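PDB 1R5B: eukaryotic peptide chain release factor GTP-binding subunit from Schizosaccharomyces pombe, which is a peptide chain release factor subunit of the EF-Tu/eEF1A family, with a P-loop GTP-binding domain followed by two beta-rich domains. Local coordinates for residues V185-K190 / P254-Y259; S57-N62 / Q237-R242. All coordinates share one frame; numbering follows the deposited sequence.

Contact 1 (V185-K190 / P254-Y259); sequences VVVINK and PSLLEY
Val187 of the strand and Leu256 in the first turn of the helix are the closest backbone points, with CA atoms 8.0 Å apart, so only side chains bridge the gap. The side chains of Val187 and Leu256 cross at about a right angle. Both methyls of Leu256 meet one methyl of the valine: Val187 CG2 lies 3.9 Å from Leu256 CD1 and 4.0 Å from Leu256 CD2. Val185, two residues back on the same face of the strand, adds a looser touch, Val185 CG1 to Leu256 CD1 at 4.3 Å. Its other methyl serves the tyrosine. Val185 CG2 comes to the ring edge of Tyr259, near the ring plane, 3.8 Å from Tyr259 CE2. The Tyr259 ring is brought there by CG standing anti to the backbone N (chi1 178°). Strand 184-189 is an inner strand of the P-loop NTPase sheet, between 147-153 and 226-230, and helix 256-262 packs on one of its faces. Ser255 is the N-cap of that helix and forms a capping box with Glu258. Glu258 N donates to Ser255 OG at 3.2 Å, while the return bond from Ser255 N to Glu258 OE1 is weak. Tyr259 also reaches Lys227 and Met229 on the neighbouring strand.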
ATOM      1  N   VAL A 185     -15.069  -1.634   1.399  1.00 32.59           N
ATOM      2  CA  VAL A 185     -15.119  -1.683   2.855  1.00 32.22           C
ATOM      3  C   VAL A 185     -16.475  -1.119   3.304  1.00 31.85           C
ATOM      4  O   VAL A 185     -16.818   0.011   2.972  1.00 31.90           O
ATOM      5  CB  VAL A 185     -13.979  -0.870   3.484  1.00 31.62           C
ATOM      6  CG1 VAL A 185     -14.060  -0.921   4.990  1.00 31.80           C
ATOM      7  CG2 VAL A 185     -12.625  -1.395   3.006  1.00 31.50           C
ATOM      8  N   VAL A 186     -17.237  -1.921   4.039  1.00 31.27           N
ATOM      9  CA  VAL A 186     -18.572  -1.559   4.475  1.00 31.17           C
ATOM     10  C   VAL A 186     -18.534  -1.439   5.992  1.00 31.10           C
ATOM     11  O   VAL A 186     -18.307  -2.428   6.697  1.00 31.05           O
ATOM     12  CB  VAL A 186     -19.605  -2.628   4.071  1.00 30.97           C
ATOM     13  CG1 VAL A 186     -20.975  -2.326   4.697  1.00 31.90           C
ATOM     14  CG2 VAL A 186     -19.723  -2.713   2.590  1.00 30.46           C
ATOM     15  N   VAL A 187     -18.746  -0.230   6.483  1.00 30.87           N
ATOM     16  CA  VAL A 187     -18.695   0.059   7.906  1.00 31.34           C
ATOM     17  C   VAL A 187     -20.132   0.120   8.463  1.00 31.74           C
ATOM     18  O   VAL A 187     -20.945   0.942   8.046  1.00 31.47           O
ATOM     19  CB  VAL A 187     -17.884   1.357   8.124  1.00 31.30           C
ATOM     20  CG1 VAL A 187     -18.235   2.033   9.378  1.00 31.84           C
ATOM     21  CG2 VAL A 187     -16.379   1.030   8.117  1.00 32.03           C
ATOM     22  N   ILE A 188     -20.456  -0.803   9.360  1.00 31.93           N
ATOM     23  CA  ILE A 188     -21.752  -0.823  10.003  1.00 32.24           C
ATOM     24  C   ILE A 188     -21.657   0.101  11.230  1.00 32.46           C
ATOM     25  O   ILE A 188     -21.062  -0.270  12.245  1.00 32.60           O
ATOM     26  CB  ILE A 188     -22.144  -2.267  10.434  1.00 32.39           C
ATOM     27  CG1 ILE A 188     -22.107  -3.257   9.257  1.00 31.95           C
ATOM     28  CG2 ILE A 188     -23.527  -2.273  11.090  1.00 32.64           C
ATOM     29  CD1 ILE A 188     -23.021  -2.944   8.146  1.00 31.74           C
ATOM     30  N   ASN A 189     -22.251   1.294  11.128  1.00 32.07           N
ATOM     31  CA  ASN A 189     -22.104   2.359  12.124  1.00 31.23           C
ATOM     32  C   ASN A 189     -23.247   2.357  13.147  1.00 31.41           C
ATOM     33  O   ASN A 189     -24.231   1.645  12.980  1.00 30.96           O
ATOM     34  CB  ASN A 189     -22.040   3.699  11.387  1.00 30.91           C
ATOM     35  CG  ASN A 189     -21.564   4.849  12.267  1.00 29.87           C
ATOM     36  OD1 ASN A 189     -21.936   6.003  12.049  1.00 27.28           O
ATOM     37  ND2 ASN A 189     -20.733   4.544  13.245  1.00 26.18           N
ATOM     38  N   LYS A 190     -23.092   3.146  14.209  1.00 31.49           N
ATOM     39  CA  LYS A 190     -24.104   3.317  15.255  1.00 31.96           C
ATOM     40  C   LYS A 190     -24.382   2.047  16.059  1.00 32.08           C
ATOM     41  O   LYS A 190     -25.500   1.835  16.523  1.00 32.19           O
ATOM     42  CB  LYS A 190     -25.412   3.875  14.678  1.00 32.04           C
ATOM     43  CG  LYS A 190     -25.236   5.057  13.730  1.00 32.33           C
ATOM     44  CD  LYS A 190     -26.567   5.763  13.515  1.00 33.11           C
ATOM     45  CE  LYS A 190     -26.421   7.126  12.864  1.00 33.07           C
ATOM     46  NZ  LYS A 190     -27.674   7.485  12.134  1.00 32.73           N
ATOM     47  N   PRO A 254     -10.053  -6.598  13.488  1.00 37.31           N
ATOM     48  CA  PRO A 254      -9.374  -5.312  13.644  1.00 36.18           C
ATOM     49  C   PRO A 254     -10.325  -4.115  13.656  1.00 34.74           C
ATOM     50  O   PRO A 254     -11.456  -4.191  13.171  1.00 34.23           O
ATOM     51  CB  PRO A 254      -8.474  -5.263  12.400  1.00 36.30           C
ATOM     52  CG  PRO A 254      -9.219  -6.009  11.366  1.00 36.57           C
ATOM     53  CD  PRO A 254     -10.030  -7.053  12.084  1.00 37.44           C
ATOM     54  N   SER A 255      -9.839  -3.010  14.215  1.00 33.49           N
ATOM     55  CA  SER A 255     -10.507  -1.719  14.113  1.00 32.53           C
ATOM     56  C   SER A 255     -10.437  -1.219  12.680  1.00 32.04           C
ATOM     57  O   SER A 255      -9.629  -1.692  11.893  1.00 31.72           O
ATOM     58  CB  SER A 255      -9.852  -0.691  15.035  1.00 32.19           C
ATOM     59  OG  SER A 255      -8.599  -0.283  14.529  1.00 30.86           O
ATOM     60  N   LEU A 256     -11.282  -0.255  12.346  1.00 31.81           N
ATOM     61  CA  LEU A 256     -11.290   0.289  11.003  1.00 32.16           C
ATOM     62  C   LEU A 256      -9.889   0.725  10.594  1.00 32.26           C
ATOM     63  O   LEU A 256      -9.388   0.266   9.577  1.00 31.69           O
ATOM     64  CB  LEU A 256     -12.269   1.449  10.876  1.00 32.00           C
ATOM     65  CG  LEU A 256     -12.266   2.144   9.519  1.00 31.89           C
ATOM     66  CD1 LEU A 256     -12.502   1.132   8.413  1.00 31.84           C
ATOM     67  CD2 LEU A 256     -13.322   3.226   9.486  1.00 32.50           C
ATOM     68  N   LEU A 257      -9.261   1.587  11.388  1.00 32.43           N
ATOM     69  CA  LEU A 257      -7.953   2.130  11.020  1.00 33.07           C
ATOM     70  C   LEU A 257      -6.879   1.046  10.948  1.00 33.09           C
ATOM     71  O   LEU A 257      -5.966   1.131  10.143  1.00 32.55           O
ATOM     72  CB  LEU A 257      -7.513   3.236  11.979  1.00 33.32           C
ATOM     73  CG  LEU A 257      -8.320   4.546  11.901  1.00 34.57           C
ATOM     74  CD1 LEU A 257      -7.714   5.547  12.838  1.00 35.24           C
ATOM     75  CD2 LEU A 257      -8.370   5.121  10.510  1.00 35.52           C
ATOM     76  N   GLU A 258      -7.008   0.026  11.781  1.00 33.04           N
ATOM     77  CA  GLU A 258      -6.065  -1.073  11.788  1.00 33.19           C
ATOM     78  C   GLU A 258      -6.150  -1.839  10.467  1.00 32.73           C
ATOM     79  O   GLU A 258      -5.145  -2.236   9.903  1.00 32.87           O
ATOM     80  CB  GLU A 258      -6.399  -1.991  12.955  1.00 33.79           C
ATOM     81  CG  GLU A 258      -5.516  -3.209  13.114  1.00 35.11           C
ATOM     82  CD  GLU A 258      -5.946  -4.070  14.287  1.00 37.27           C
ATOM     83  OE1 GLU A 258      -6.684  -3.568  15.170  1.00 37.18           O
ATOM     84  OE2 GLU A 258      -5.542  -5.254  14.315  1.00 38.79           O
ATOM     85  N   TYR A 259      -7.368  -2.049   9.995  1.00 32.09           N
ATOM     86  CA  TYR A 259      -7.615  -2.695   8.718  1.00 31.42           C
ATOM     87  C   TYR A 259      -7.155  -1.815   7.529  1.00 30.81           C
ATOM     88  O   TYR A 259      -6.541  -2.315   6.589  1.00 30.14           O
ATOM     89  CB  TYR A 259      -9.104  -3.036   8.580  1.00 31.16           C
ATOM     90  CG  TYR A 259      -9.397  -3.664   7.266  1.00 31.94           C
ATOM     91  CD1 TYR A 259      -9.111  -5.012   7.048  1.00 33.16           C
ATOM     92  CD2 TYR A 259      -9.897  -2.913   6.210  1.00 32.35           C
ATOM     93  CE1 TYR A 259      -9.345  -5.600   5.820  1.00 33.11           C
ATOM     94  CE2 TYR A 259     -10.124  -3.499   4.968  1.00 32.58           C
ATOM     95  CZ  TYR A 259      -9.841  -4.831   4.785  1.00 32.68           C
ATOM     96  OH  TYR A 259     -10.063  -5.413   3.575  1.00 35.26           O
TER

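Contact 2 (S57-N62 / Q237-R242); sequences STLGGN and QNVKDR
Val239 turns its two methyls to different residues of the helix that carries Leu59 and Asn62. The tight part is at Asn62. Its amide nitrogen lies against a methyl, Asn62 ND2 to Val239 CG1 at 3.3 Å, and is 4.1 Å from Val239 CB. This is a van der Waals contact of a polar group with an apolar one, not a hydrogen bond. Val239 CG1 sits between its backbone N and carbonyl carbon (chi1 63°), and this turns CG2 to the leucine. That second touch is looser: Val239 CG2 is 4.2 Å from Leu59 CD1, and the two side chains run past each other in opposite directions. Helix 56-66 follows a loop whose sequence fits a P-loop (Walker A), the pattern ending at Ser57 in the helix's first turn, as expected in a GTP-binding domain of this family. Val239 belongs to the loop between strand 226-230 and helix 256-262, and brings that loop against helix 56-66. Ile63 and Leu66, further along it, also touch Val239, and Met75 of helix 72-81 touches Asn62. On the loose side the loop runs out to solvent. Lys240 is exposed and its chain leads away from the helix. Asp241 and Arg242 are exposed too, and Arg242 makes a salt bridge with Glu258.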
ATOM      1  N   SER A  57     -19.987  11.486   7.710  1.00 39.89           N
ATOM      2  CA  SER A  57     -19.348  12.763   7.987  1.00 39.97           C
ATOM      3  C   SER A  57     -18.836  12.790   9.424  1.00 39.56           C
ATOM      4  O   SER A  57     -17.774  13.349   9.680  1.00 40.10           O
ATOM      5  CB  SER A  57     -20.317  13.931   7.725  1.00 40.58           C
ATOM      6  OG  SER A  57     -21.304  13.600   6.732  1.00 41.60           O
ATOM      7  N   THR A  58     -19.565  12.183  10.364  1.00 38.59           N
ATOM      8  CA  THR A  58     -19.064  12.096  11.750  1.00 37.89           C
ATOM      9  C   THR A  58     -17.976  11.006  11.942  1.00 37.34           C
ATOM     10  O   THR A  58     -17.248  11.029  12.931  1.00 36.92           O
ATOM     11  CB  THR A  58     -20.228  11.978  12.812  1.00 38.17           C
ATOM     12  OG1 THR A  58     -19.932  10.971  13.794  1.00 37.54           O
ATOM     13  CG2 THR A  58     -21.555  11.531  12.202  1.00 38.64           C
ATOM     14  N   LEU A  59     -17.866  10.068  10.995  1.00 36.70           N
ATOM     15  CA  LEU A  59     -16.789   9.084  10.976  1.00 36.03           C
ATOM     16  C   LEU A  59     -15.468   9.731  10.550  1.00 35.52           C
ATOM     17  O   LEU A  59     -14.435   9.504  11.169  1.00 35.45           O
ATOM     18  CB  LEU A  59     -17.125   7.939  10.020  1.00 36.01           C
ATOM     19  CG  LEU A  59     -16.156   6.758  10.002  1.00 36.20           C
ATOM     20  CD1 LEU A  59     -16.085   6.063  11.354  1.00 36.11           C
ATOM     21  CD2 LEU A  59     -16.566   5.779   8.938  1.00 36.92           C
ATOM     22  N   GLY A  60     -15.506  10.527   9.489  1.00 34.81           N
ATOM     23  CA  GLY A  60     -14.315  11.193   8.991  1.00 34.58           C
ATOM     24  C   GLY A  60     -13.778  12.191   9.998  1.00 34.30           C
ATOM     25  O   GLY A  60     -12.566  12.319  10.190  1.00 34.28           O
ATOM     26  N   GLY A  61     -14.690  12.895  10.656  1.00 33.67           N
ATOM     27  CA  GLY A  61     -14.319  13.844  11.681  1.00 33.15           C
ATOM     28  C   GLY A  61     -13.703  13.159  12.882  1.00 32.83           C
ATOM     29  O   GLY A  61     -12.719  13.636  13.447  1.00 32.71           O
ATOM     30  N   ASN A  62     -14.290  12.036  13.275  1.00 32.38           N
ATOM     31  CA  ASN A  62     -13.821  11.296  14.438  1.00 32.31           C
ATOM     32  C   ASN A  62     -12.468  10.615  14.165  1.00 31.87           C
ATOM     33  O   ASN A  62     -11.649  10.436  15.072  1.00 31.17           O
ATOM     34  CB  ASN A  62     -14.903  10.295  14.854  1.00 32.58           C
ATOM     35  CG  ASN A  62     -14.603   9.609  16.178  1.00 33.67           C
ATOM     36  OD1 ASN A  62     -14.722  10.202  17.267  1.00 34.25           O
ATOM     37  ND2 ASN A  62     -14.224   8.335  16.089  1.00 34.26           N
ATOM     38  N   GLN A 237     -15.676   3.865  19.055  1.00 34.43           N
ATOM     39  CA  GLN A 237     -15.408   2.467  19.334  1.00 34.48           C
ATOM     40  C   GLN A 237     -15.155   1.690  18.034  1.00 34.09           C
ATOM     41  O   GLN A 237     -15.951   1.733  17.094  1.00 33.72           O
ATOM     42  CB  GLN A 237     -16.551   1.852  20.128  1.00 34.59           C
ATOM     43  CG  GLN A 237     -16.533   2.270  21.582  1.00 35.57           C
ATOM     44  CD  GLN A 237     -17.849   2.013  22.288  1.00 37.00           C
ATOM     45  OE1 GLN A 237     -18.916   1.975  21.652  1.00 38.12           O
ATOM     46  NE2 GLN A 237     -17.784   1.838  23.606  1.00 37.61           N
ATOM     47  N   ASN A 238     -14.026   0.993  18.012  1.00 33.74           N
ATOM     48  CA  ASN A 238     -13.577   0.202  16.872  1.00 33.58           C
ATOM     49  C   ASN A 238     -13.170   1.024  15.657  1.00 33.70           C
ATOM     50  O   ASN A 238     -13.079   0.476  14.570  1.00 33.15           O
ATOM     51  CB  ASN A 238     -14.613  -0.859  16.473  1.00 33.36           C
ATOM     52  CG  ASN A 238     -13.966  -2.109  15.885  1.00 32.57           C
ATOM     53  OD1 ASN A 238     -13.084  -2.715  16.496  1.00 30.85           O
ATOM     54  ND2 ASN A 238     -14.404  -2.493  14.699  1.00 29.94           N
ATOM     55  N   VAL A 239     -12.916   2.322  15.837  1.00 34.06           N
ATOM     56  CA  VAL A 239     -12.438   3.154  14.732  1.00 34.31           C
ATOM     57  C   VAL A 239     -10.929   3.096  14.741  1.00 34.12           C
ATOM     58  O   VAL A 239     -10.348   2.623  13.769  1.00 34.47           O
ATOM     59  CB  VAL A 239     -13.034   4.613  14.704  1.00 34.29           C
ATOM     60  CG1 VAL A 239     -12.663   5.379  15.884  1.00 36.82           C
ATOM     61  CG2 VAL A 239     -12.543   5.390  13.500  1.00 34.04           C
ATOM     62  N   LYS A 240     -10.295   3.524  15.834  1.00 34.25           N
ATOM     63  CA  LYS A 240      -8.841   3.466  15.977  1.00 34.20           C
ATOM     64  C   LYS A 240      -8.438   2.264  16.822  1.00 34.31           C
ATOM     65  O   LYS A 240      -7.641   1.444  16.396  1.00 34.36           O
ATOM     66  CB  LYS A 240      -8.291   4.739  16.628  1.00 34.49           C
ATOM     67  CG  LYS A 240      -6.758   4.823  16.562  1.00 35.27           C
ATOM     68  CD  LYS A 240      -6.161   5.707  17.625  1.00 37.45           C
ATOM     69  CE  LYS A 240      -4.642   5.789  17.452  1.00 38.41           C
ATOM     70  NZ  LYS A 240      -3.977   6.339  18.672  1.00 40.32           N
ATOM     71  N   ASP A 241      -8.969   2.178  18.032  1.00 34.66           N
ATOM     72  CA  ASP A 241      -8.691   1.040  18.904  1.00 35.10           C
ATOM     73  C   ASP A 241      -9.788   0.007  18.701  1.00 35.60           C
ATOM     74  O   ASP A 241     -10.892   0.358  18.313  1.00 35.29           O
ATOM     75  CB  ASP A 241      -8.650   1.478  20.375  1.00 34.91           C
ATOM     76  CG  ASP A 241      -7.628   2.581  20.640  1.00 34.34           C
ATOM     77  OD1 ASP A 241      -7.865   3.388  21.554  1.00 34.05           O
ATOM     78  OD2 ASP A 241      -6.571   2.724  19.997  1.00 33.76           O
ATOM     79  N   ARG A 242      -9.496  -1.264  18.955  1.00 36.48           N
ATOM     80  CA  ARG A 242     -10.540  -2.287  18.899  1.00 37.35           C
ATOM     81  C   ARG A 242     -11.566  -2.024  19.986  1.00 37.41           C
ATOM     82  O   ARG A 242     -11.221  -1.514  21.048  1.00 37.65           O
ATOM     83  CB  ARG A 242      -9.963  -3.679  19.135  1.00 37.66           C
ATOM     84  CG  ARG A 242      -9.106  -4.238  18.015  1.00 39.57           C
ATOM     85  CD  ARG A 242      -8.408  -5.530  18.428  1.00 42.18           C
ATOM     86  NE  ARG A 242      -8.299  -6.495  17.332  1.00 44.73           N
ATOM     87  CZ  ARG A 242      -7.178  -6.773  16.670  1.00 46.79           C
ATOM     88  NH1 ARG A 242      -6.026  -6.189  16.990  1.00 48.69           N
ATOM     89  NH2 ARG A 242      -7.200  -7.662  15.685  1.00 47.65           N
TER

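Both contacts belong to the P-loop GTP-binding domain, and their centres are about 8 Å apart. Along the chain the segments alternate: 57-62, 185-190, 237-242, then 254-259. Segment 237-242 lies between the two helices, touching helix 56-66 in contact 2 and the start of helix 256-262 from contact 1. Two probable hydrogen bonds join the contacts directly, Ser255 OG to Lys240 O at 2.7 Å and Leu257 N to Val239 O at 2.8 Å. Helix 256-262 meets the central sheet at strand 184-189, and its N-terminal end, with the N-cap Ser255, bonds to the loop. Through this loop the helix of the probable P-loop is joined to helix 256-262.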